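Local coordinates for heme-binding protein A (Haemophilus parasuis 29755, PDB 3TPA) that probably binds glutathione as an extracellular solute-binding protein of family 5, at residues V11-T16 with S224-A229; G230-K235 with V243-N248; I261-R266 with Y487-K492. The protein carries 1 engineered substitution. All coordinates share one frame; numbering follows the deposited sequence.

Contact 1: V11-T16 with S224-A229; sequences VNCIAT and SITPDA
The carbonyl oxygen of Ser-224 is gripped from opposite faces of its plane. Ile-14 N donates to Ser-224 O across the strands at 3.0 Å, and the hydroxyl of Thr-226 reaches back along its own chain to Ser-224 O at 2.9 Å. Threonine suits this place because chi1 -43° sets OG1 opposite the carbonyl carbon, from where it can turn back to a carbonyl two residues earlier. The setting is a parallel strand pair, 9-14 with 220-225, in a mixed sheet of this solute-binding protein. Ser-224 N gives its hydrogen to Asn-12 O at 2.7 Å, and Thr-226 N meets Ile-14 O at 2.6 Å in an almost straight bond (176°), just where strand 220-225 gives way to loop.

The two faces of the pair differ. Cys-13 shares one with Ser-224, and its CB also lies 3.6 Å from Thr-226 OG1; its sulfur is joined to Cys-241, a disulfide that ties the strand to the chain just before strand 243-244. On the other face Ile-14 and Ile-225 meet obliquely through their CD1 methyls, branched chains that fit a strand well. The hydrogen bonding between the strands ends at Thr-226 N, but the chains still touch beyond it: Pro-227 CA approaches Ala-15 O at 3.4 Å in a CA-H...O contact.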
loop_
_atom_site.group_PDB
_atom_site.type_symbol
_atom_site.label_atom_id
_atom_site.label_comp_id
_atom_site.label_asym_id
_atom_site.label_seq_id
_atom_site.Cartn_x
_atom_site.Cartn_y
_atom_site.Cartn_z
ATOM N N VAL A 11 -12.620 21.403 -3.538
ATOM C CA VAL A 11 -11.636 21.802 -2.536
ATOM C C VAL A 11 -11.211 20.600 -1.684
ATOM O O VAL A 11 -12.021 20.022 -0.951
ATOM C CB VAL A 11 -12.160 22.959 -1.646
ATOM C CG1 VAL A 11 -11.161 23.290 -0.541
ATOM C CG2 VAL A 11 -12.447 24.192 -2.490
ATOM N N ASN A 12 -9.939 20.222 -1.801
ATOM C CA ASN A 12 -9.384 19.069 -1.082
ATOM C C ASN A 12 -8.523 19.586 0.057
ATOM O O ASN A 12 -7.474 20.182 -0.169
ATOM C CB ASN A 12 -8.563 18.184 -2.038
ATOM C CG ASN A 12 -8.016 16.899 -1.373
ATOM O OD1 ASN A 12 -8.518 16.427 -0.358
ATOM N ND2 ASN A 12 -6.975 16.342 -1.963
ATOM N N CYS A 13 -8.967 19.366 1.288
ATOM C CA CYS A 13 -8.276 19.940 2.437
ATOM C C CYS A 13 -7.379 18.912 3.062
ATOM O O CYS A 13 -7.856 17.926 3.624
ATOM C CB CYS A 13 -9.273 20.458 3.476
ATOM S SG CYS A 13 -10.244 21.841 2.897
ATOM N N ILE A 14 -6.078 19.156 2.961
ATOM C CA ILE A 14 -5.080 18.191 3.381
ATOM C C ILE A 14 -4.241 18.667 4.564
ATOM O O ILE A 14 -4.019 19.860 4.745
ATOM C CB ILE A 14 -4.164 17.821 2.206
ATOM C CG1 ILE A 14 -3.576 19.091 1.585
ATOM C CG2 ILE A 14 -4.949 17.037 1.161
ATOM C CD1 ILE A 14 -2.514 18.819 0.545
ATOM N N ALA A 15 -3.760 17.712 5.351
ATOM C CA ALA A 15 -3.080 18.009 6.605
ATOM C C ALA A 15 -1.686 18.603 6.431
ATOM O O ALA A 15 -1.285 19.480 7.192
ATOM C CB ALA A 15 -3.012 16.770 7.466
ATOM N N THR A 16 -0.939 18.126 5.440
ATOM C CA THR A 16 0.427 18.620 5.254
ATOM C C THR A 16 0.742 18.941 3.792
ATOM O O THR A 16 0.131 18.389 2.882
ATOM C CB THR A 16 1.454 17.613 5.786
ATOM O OG1 THR A 16 1.327 16.387 5.062
ATOM C CG2 THR A 16 1.228 17.343 7.281
ATOM N N SER A 224 -6.016 22.495 -0.428
ATOM C CA SER A 224 -5.767 23.504 0.599
ATOM C C SER A 224 -5.160 22.901 1.861
ATOM O O SER A 224 -5.782 22.080 2.528
ATOM C CB SER A 224 -7.059 24.242 0.949
ATOM O OG SER A 224 -6.873 25.084 2.077
ATOM N N ILE A 225 -3.940 23.312 2.192
ATOM C CA ILE A 225 -3.282 22.770 3.382
ATOM C C ILE A 225 -3.961 23.301 4.643
ATOM O O ILE A 225 -3.968 24.505 4.910
ATOM C CB ILE A 225 -1.772 23.085 3.447
ATOM C CG1 ILE A 225 -1.004 22.314 2.374
ATOM C CG2 ILE A 225 -1.206 22.712 4.808
ATOM C CD1 ILE A 225 -1.260 22.796 0.966
ATOM N N THR A 226 -4.507 22.376 5.417
ATOM C CA THR A 226 -5.331 22.690 6.564
ATOM C C THR A 226 -4.896 21.755 7.669
ATOM O O THR A 226 -5.458 20.676 7.823
ATOM C CB THR A 226 -6.801 22.415 6.247
ATOM O OG1 THR A 226 -7.112 22.907 4.933
ATOM C CG2 THR A 226 -7.719 23.071 7.293
ATOM N N PRO A 227 -3.905 22.185 8.463
ATOM C CA PRO A 227 -3.149 21.281 9.338
ATOM C C PRO A 227 -3.903 20.647 10.503
ATOM O O PRO A 227 -3.464 19.604 10.974
ATOM C CB PRO A 227 -1.996 22.157 9.839
ATOM C CG PRO A 227 -2.464 23.552 9.666
ATOM C CD PRO A 227 -3.379 23.560 8.488
ATOM N N ASP A 228 -5.009 21.232 10.955
ATOM C CA ASP A 228 -5.660 20.724 12.162
ATOM C C ASP A 228 -6.875 19.835 11.847
ATOM O O ASP A 228 -7.790 20.243 11.116
ATOM C CB ASP A 228 -6.067 21.877 13.089
ATOM C CG ASP A 228 -4.862 22.670 13.625
ATOM O OD1 ASP A 228 -3.739 22.114 13.716
ATOM O OD2 ASP A 228 -5.053 23.861 13.975
ATOM N N ALA A 229 -6.878 18.629 12.411
ATOM C CA ALA A 229 -7.925 17.635 12.128
ATOM C C ALA A 229 -9.325 18.144 12.460
ATOM O O ALA A 229 -10.275 17.902 11.711
ATOM C CB ALA A 229 -7.665 16.357 12.887
HETATM O O HOH W 1 -1.076 18.246 10.302
#

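Contact 2: G230-K235 with V243-N248; sequences GTRYAK and VIDFPN
Arg-232 turns two different surfaces to segment 243-248. Its aliphatic root packs on Ile-244, with Arg-232 CB 3.8 Å from Ile-244 CG2, while its flat guanidinium presents an edge to the backbone beyond. The chain bends at chi3 (-69°), which swings the head from the isoleucine to the loop. There Arg-232 NE donates to Asp-245 O at 2.8 Å, the oxygen tilted a little from the guanidinium plane. Arg-232 NH2 donates to Phe-246 O, also at 2.8 Å; here Phe-246 O lies in the guanidinium plane, whereas NH2 stands above the plane of the carbonyl. The left-handed conformation of Phe-246 (phi 35°) breaks the alternation of an extended chain, consistent with two successive carbonyls turning to one arginine.

The carboxylate of Asp-245 approaches otherwise. Its plane stands 82° from that of the guanidinium, and Asp-245 OD1 comes to 3.4 Å from Arg-232 NE. This is a salt bridge of charges alone, because OD1 lies well out of the guanidinium plane, where no N-H points at it.

In the fold this is the return of a beta-alpha-beta crossover: helix 229-237 follows strand 220-225 and leads to strand 243-244, with strand 9-14 lying between the two in the sheet. Arg-232 spans the unit, for its NH1 bonds to Thr-226 O at the start of the connection.

The Tyr-233 ring leads away to helix 249-255, and its hydroxyl bonds to Asp-258. Against the helix backbone, the CG2 methyl of Ile-244 lies 3.5 Å from Arg-232 O. Isoleucine suits this seam between helix and strand because it fills it with both of its branches, the other bringing Ile-244 CD1 within 4.1 Å of Tyr-233 N.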
loop_
_atom_site.group_PDB
_atom_site.type_symbol
_atom_site.label_atom_id
_atom_site.label_comp_id
_atom_site.label_asym_id
_atom_site.label_seq_id
_atom_site.Cartn_x
_atom_site.Cartn_y
_atom_site.Cartn_z
ATOM N N GLY A 230 -9.447 18.822 13.599
ATOM C CA GLY A 230 -10.729 19.348 14.046
ATOM C C GLY A 230 -11.245 20.403 13.095
ATOM O O GLY A 230 -12.447 20.498 12.834
ATOM N N THR A 231 -10.320 21.204 12.577
ATOM C CA THR A 231 -10.658 22.277 11.655
ATOM C C THR A 231 -11.092 21.726 10.296
ATOM O O THR A 231 -12.045 22.213 9.691
ATOM C CB THR A 231 -9.474 23.256 11.481
ATOM O OG1 THR A 231 -9.167 23.849 12.750
ATOM C CG2 THR A 231 -9.812 24.352 10.465
ATOM N N ARG A 232 -10.382 20.712 9.817
ATOM C CA ARG A 232 -10.788 20.009 8.602
ATOM C C ARG A 232 -12.228 19.498 8.743
ATOM O O ARG A 232 -13.055 19.729 7.871
ATOM C CB ARG A 232 -9.823 18.857 8.265
ATOM C CG ARG A 232 -8.404 19.297 7.845
ATOM C CD ARG A 232 -7.604 18.176 7.122
ATOM N NE ARG A 232 -7.228 17.065 8.002
ATOM C CZ ARG A 232 -6.313 17.138 8.963
ATOM N NH1 ARG A 232 -5.663 18.278 9.194
ATOM N NH2 ARG A 232 -6.046 16.073 9.701
ATOM N N TYR A 233 -12.526 18.809 9.840
ATOM C CA TYR A 233 -13.891 18.333 10.086
ATOM C C TYR A 233 -14.902 19.490 10.032
ATOM O O TYR A 233 -15.862 19.452 9.261
ATOM C CB TYR A 233 -13.966 17.637 11.445
ATOM C CG TYR A 233 -15.341 17.147 11.877
ATOM C CD1 TYR A 233 -16.340 16.841 10.951
ATOM C CD2 TYR A 233 -15.626 16.977 13.225
ATOM C CE1 TYR A 233 -17.590 16.384 11.370
ATOM C CE2 TYR A 233 -16.859 16.524 13.650
ATOM C CZ TYR A 233 -17.838 16.229 12.731
ATOM O OH TYR A 233 -19.053 15.790 13.208
ATOM N N ALA A 234 -14.665 20.518 10.845
ATOM C CA ALA A 234 -15.571 21.673 10.930
ATOM C C ALA A 234 -15.846 22.254 9.547
ATOM O O ALA A 234 -16.990 22.526 9.198
ATOM C CB ALA A 234 -14.976 22.748 11.829
ATOM N N LYS A 235 -14.789 22.420 8.756
ATOM C CA LYS A 235 -14.935 23.048 7.445
ATOM C C LYS A 235 -15.684 22.160 6.474
ATOM O O LYS A 235 -16.359 22.647 5.570
ATOM C CB LYS A 235 -13.578 23.464 6.862
ATOM C CG LYS A 235 -13.039 24.747 7.478
ATOM C CD LYS A 235 -11.669 25.117 6.944
ATOM C CE LYS A 235 -11.781 26.096 5.797
ATOM N NZ LYS A 235 -12.293 27.406 6.276
ATOM N N VAL A 243 -13.414 17.477 0.583
ATOM C CA VAL A 243 -12.796 16.224 1.007
ATOM C C VAL A 243 -11.796 16.583 2.090
ATOM O O VAL A 243 -11.181 17.632 2.011
ATOM C CB VAL A 243 -11.988 15.552 -0.149
ATOM C CG1 VAL A 243 -11.565 14.113 0.212
ATOM C CG2 VAL A 243 -12.748 15.582 -1.467
ATOM N N ILE A 244 -11.611 15.715 3.081
ATOM C CA ILE A 244 -10.528 15.898 4.039
ATOM C C ILE A 244 -9.729 14.614 4.206
ATOM O O ILE A 244 -10.223 13.518 3.929
ATOM C CB ILE A 244 -11.042 16.357 5.430
ATOM C CG1 ILE A 244 -11.882 15.251 6.081
ATOM C CG2 ILE A 244 -11.827 17.663 5.311
ATOM C CD1 ILE A 244 -12.150 15.474 7.564
ATOM N N ASP A 245 -8.487 14.750 4.654
ATOM C CA ASP A 245 -7.678 13.583 4.966
ATOM C C ASP A 245 -7.394 13.513 6.471
ATOM O O ASP A 245 -7.740 14.425 7.224
ATOM C CB ASP A 245 -6.387 13.552 4.132
ATOM C CG ASP A 245 -5.414 14.662 4.484
ATOM O OD1 ASP A 245 -5.778 15.581 5.251
ATOM O OD2 ASP A 245 -4.274 14.619 3.963
ATOM N N PHE A 246 -6.788 12.406 6.891
ATOM C CA PHE A 246 -6.455 12.149 8.297
ATOM C C PHE A 246 -7.486 12.705 9.288
ATOM O O PHE A 246 -7.151 13.494 10.161
ATOM C CB PHE A 246 -5.037 12.653 8.621
ATOM C CG PHE A 246 -3.949 11.944 7.831
ATOM C CD1 PHE A 246 -3.456 10.717 8.239
ATOM C CD2 PHE A 246 -3.447 12.499 6.669
ATOM C CE1 PHE A 246 -2.460 10.054 7.495
ATOM C CE2 PHE A 246 -2.456 11.846 5.924
ATOM C CZ PHE A 246 -1.961 10.626 6.336
ATOM N N PRO A 247 -8.747 12.267 9.162
ATOM C CA PRO A 247 -9.747 12.638 10.163
ATOM C C PRO A 247 -9.396 12.078 11.541
ATOM O O PRO A 247 -8.985 10.925 11.637
ATOM C CB PRO A 247 -11.015 11.953 9.653
ATOM C CG PRO A 247 -10.510 10.762 8.881
ATOM C CD PRO A 247 -9.246 11.247 8.223
ATOM N N ASN A 248 -9.538 12.874 12.600
ATOM C CA ASN A 248 -9.388 12.330 13.944
ATOM C C ASN A 248 -10.410 11.229 14.164
ATOM O O ASN A 248 -11.597 11.405 13.887
ATOM C CB ASN A 248 -9.565 13.413 15.010
ATOM C CG ASN A 248 -8.278 14.150 15.323
ATOM O OD1 ASN A 248 -7.186 13.726 14.943
ATOM N ND2 ASN A 248 -8.404 15.269 16.030
#

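Contact 3: I261-R266 with Y487-K492; sequences INLLER and YVPLNK
Leu-264 and Leu-490 drive their CD1 methyls together at 3.5 Å, the tightest side-chain meeting between these two antiparallel strands. They are diagonal neighbours: the residue directly opposite Leu-264 is Val-488, with which it forms a hydrogen-bonded pair, as Asn-262 does with Leu-490. Four backbone bonds hold these pairs; the straightest, Asn-262 N to Leu-490 O (2.8 Å), makes 172° at the hydrogen. Strands 261-276 and 478-491 are neighbours in a six-stranded mixed sheet, and are consistent with the paired connections between lobes in solute-binding proteins of this family.

On the opposite face Leu-263 divides its two methyls. CD1 lies 3.9 Å from Pro-489 CG, and CD2 comes equally near Tyr-487 CD1. Proline is accommodated because its position is a non-hydrogen-bonded one, where no N-H is asked of it by the partner strand. Helix 249-255 covers this part, with Ile-252 on Leu-263 and Met-255 on Pro-489.

The margins are wetter and more exposed. An amide suits the edge at Asn-262 because its carbon chain lies beside Leu-490 while ND2 gives a hydrogen to a water, which donates to Asn-491 O. At the far end the root of Glu-265 still packs closely, the paired backbones bringing its CB to 3.6 Å from Tyr-487 CD1. Beyond CG (chi1 57°) the straight chain runs alongside the ring, and only the polar ends reach water: one molecule, in the ring plane, donates to Glu-265 OE2 at 2.9 Å and accepts from Tyr-487 OH.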
loop_
_atom_site.group_PDB
_atom_site.type_symbol
_atom_site.label_atom_id
_atom_site.label_comp_id
_atom_site.label_asym_id
_atom_site.label_seq_id
_atom_site.Cartn_x
_atom_site.Cartn_y
_atom_site.Cartn_z
ATOM N N ILE A 261 -22.193 15.090 5.525
ATOM C CA ILE A 261 -21.041 14.227 5.266
ATOM C C ILE A 261 -21.432 12.861 4.733
ATOM O O ILE A 261 -22.375 12.215 5.214
ATOM C CB ILE A 261 -20.160 14.068 6.534
ATOM C CG1 ILE A 261 -19.547 15.424 6.918
ATOM C CG2 ILE A 261 -19.069 13.012 6.312
ATOM C CD1 ILE A 261 -18.979 15.463 8.324
ATOM N N ASN A 262 -20.694 12.448 3.707
ATOM C CA ASN A 262 -20.766 11.120 3.139
ATOM C C ASN A 262 -19.448 10.435 3.509
ATOM O O ASN A 262 -18.429 10.628 2.837
ATOM C CB ASN A 262 -20.918 11.235 1.622
ATOM C CG ASN A 262 -20.818 9.899 0.908
ATOM O OD1 ASN A 262 -21.044 8.838 1.492
ATOM N ND2 ASN A 262 -20.475 9.949 -0.370
ATOM N N LEU A 263 -19.464 9.665 4.596
ATOM C CA LEU A 263 -18.246 9.031 5.087
ATOM C C LEU A 263 -18.026 7.673 4.414
ATOM O O LEU A 263 -18.735 6.717 4.705
ATOM C CB LEU A 263 -18.303 8.843 6.607
ATOM C CG LEU A 263 -17.038 8.179 7.178
ATOM C CD1 LEU A 263 -15.845 9.136 7.114
ATOM C CD2 LEU A 263 -17.260 7.700 8.596
ATOM N N LEU A 264 -17.048 7.597 3.517
ATOM C CA LEU A 264 -16.694 6.331 2.874
ATOM C C LEU A 264 -15.637 5.580 3.696
ATOM O O LEU A 264 -14.715 6.193 4.243
ATOM C CB LEU A 264 -16.167 6.574 1.459
ATOM C CG LEU A 264 -17.053 7.364 0.493
ATOM C CD1 LEU A 264 -16.320 7.629 -0.815
ATOM C CD2 LEU A 264 -18.362 6.631 0.235
ATOM N N GLU A 265 -15.764 4.255 3.771
ATOM C CA GLU A 265 -14.796 3.435 4.503
ATOM C C GLU A 265 -14.569 2.093 3.834
ATOM O O GLU A 265 -15.434 1.576 3.136
ATOM C CB GLU A 265 -15.263 3.182 5.935
ATOM C CG GLU A 265 -16.637 2.517 6.026
ATOM C CD GLU A 265 -17.064 2.307 7.464
ATOM O OE1 GLU A 265 -17.936 3.056 7.944
ATOM O OE2 GLU A 265 -16.512 1.408 8.126
ATOM N N ARG A 266 -13.385 1.543 4.058
ATOM C CA ARG A 266 -13.076 0.174 3.658
ATOM C C ARG A 266 -11.774 -0.267 4.318
ATOM O O ARG A 266 -10.985 0.554 4.767
ATOM C CB ARG A 266 -12.999 0.042 2.141
ATOM C CG ARG A 266 -11.910 0.861 1.482
ATOM C CD ARG A 266 -11.850 0.554 -0.008
ATOM N NE ARG A 266 -11.368 -0.803 -0.232
ATOM C CZ ARG A 266 -11.482 -1.468 -1.374
ATOM N NH1 ARG A 266 -10.994 -2.692 -1.461
ATOM N NH2 ARG A 266 -12.071 -0.916 -2.425
ATOM N N TYR A 487 -10.683 5.810 5.947
ATOM C CA TYR A 487 -11.840 6.677 5.787
ATOM C C TYR A 487 -11.582 7.777 4.786
ATOM O O TYR A 487 -10.520 8.383 4.780
ATOM C CB TYR A 487 -12.206 7.321 7.123
ATOM C CG TYR A 487 -12.651 6.342 8.171
ATOM C CD1 TYR A 487 -13.893 5.736 8.088
ATOM C CD2 TYR A 487 -11.828 6.017 9.237
ATOM C CE1 TYR A 487 -14.312 4.827 9.043
ATOM C CE2 TYR A 487 -12.242 5.100 10.213
ATOM C CZ TYR A 487 -13.490 4.523 10.109
ATOM O OH TYR A 487 -13.924 3.616 11.050
ATOM N N VAL A 488 -12.566 8.036 3.940
ATOM C CA VAL A 488 -12.570 9.249 3.127
ATOM C C VAL A 488 -13.854 10.037 3.420
ATOM O O VAL A 488 -14.935 9.713 2.915
ATOM C CB VAL A 488 -12.458 8.962 1.624
ATOM C CG1 VAL A 488 -12.621 10.242 0.827
ATOM C CG2 VAL A 488 -11.117 8.312 1.282
ATOM N N PRO A 489 -13.741 11.071 4.265
ATOM C CA PRO A 489 -14.915 11.897 4.583
ATOM C C PRO A 489 -15.180 12.903 3.466
ATOM O O PRO A 489 -14.332 13.744 3.171
ATOM C CB PRO A 489 -14.495 12.620 5.873
ATOM C CG PRO A 489 -13.210 11.926 6.336
ATOM C CD PRO A 489 -12.571 11.445 5.076
ATOM N N LEU A 490 -16.350 12.811 2.847
ATOM C CA LEU A 490 -16.706 13.696 1.749
ATOM C C LEU A 490 -17.869 14.612 2.092
ATOM O O LEU A 490 -18.785 14.220 2.807
ATOM C CB LEU A 490 -17.131 12.880 0.532
ATOM C CG LEU A 490 -16.144 11.931 -0.114
ATOM C CD1 LEU A 490 -16.872 11.102 -1.154
ATOM C CD2 LEU A 490 -14.998 12.716 -0.723
ATOM N N ASN A 491 -17.860 15.818 1.547
ATOM C CA ASN A 491 -19.078 16.627 1.591
ATOM C C ASN A 491 -20.139 16.003 0.686
ATOM O O ASN A 491 -19.813 15.372 -0.323
ATOM C CB ASN A 491 -18.828 18.079 1.183
ATOM C CG ASN A 491 -20.041 18.969 1.455
ATOM O OD1 ASN A 491 -20.956 19.062 0.631
ATOM N ND2 ASN A 491 -20.072 19.587 2.635
ATOM N N LYS A 492 -21.402 16.184 1.052
ATOM C CA LYS A 492 -22.525 15.538 0.376
ATOM C C LYS A 492 -22.629 15.907 -1.103
ATOM O O LYS A 492 -23.257 15.191 -1.880
ATOM C CB LYS A 492 -23.837 15.882 1.098
ATOM C CG LYS A 492 -25.064 15.117 0.608
ATOM C CD LYS A 492 -26.337 15.555 1.338
ATOM C CE LYS A 492 -27.175 16.499 0.483
ATOM N NZ LYS A 492 -28.444 16.917 1.145
HETATM O O HOH W 2 -20.653 12.687 -1.122
HETATM O O HOH W 3 -16.050 2.280 10.856
#

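Overall arrangement
Contacts 1 and 2 hold one sheet from two directions: the first pairs strand 9-14 with strand 220-225, the second packs the following helix against strand 243-244, the other neighbour of strand 9-14. Their centres lie about 7 Å apart. Contact 3 pairs strands of a separate sheet, yet it abuts contact 2, where Val-243 packs on Leu-490 and Ile-261 on the Tyr-233 ring; it does not touch contact 1, the nearest atoms being about 7 Å away. All three are partly buried. Backbone bonding dominates the strand pairs of contacts 1 and 3, whereas contact 2 is carried by Arg-232 bonding to loop carbonyls and by Ile-244 packing on the helix; contact 3 adds the most extensive apolar packing.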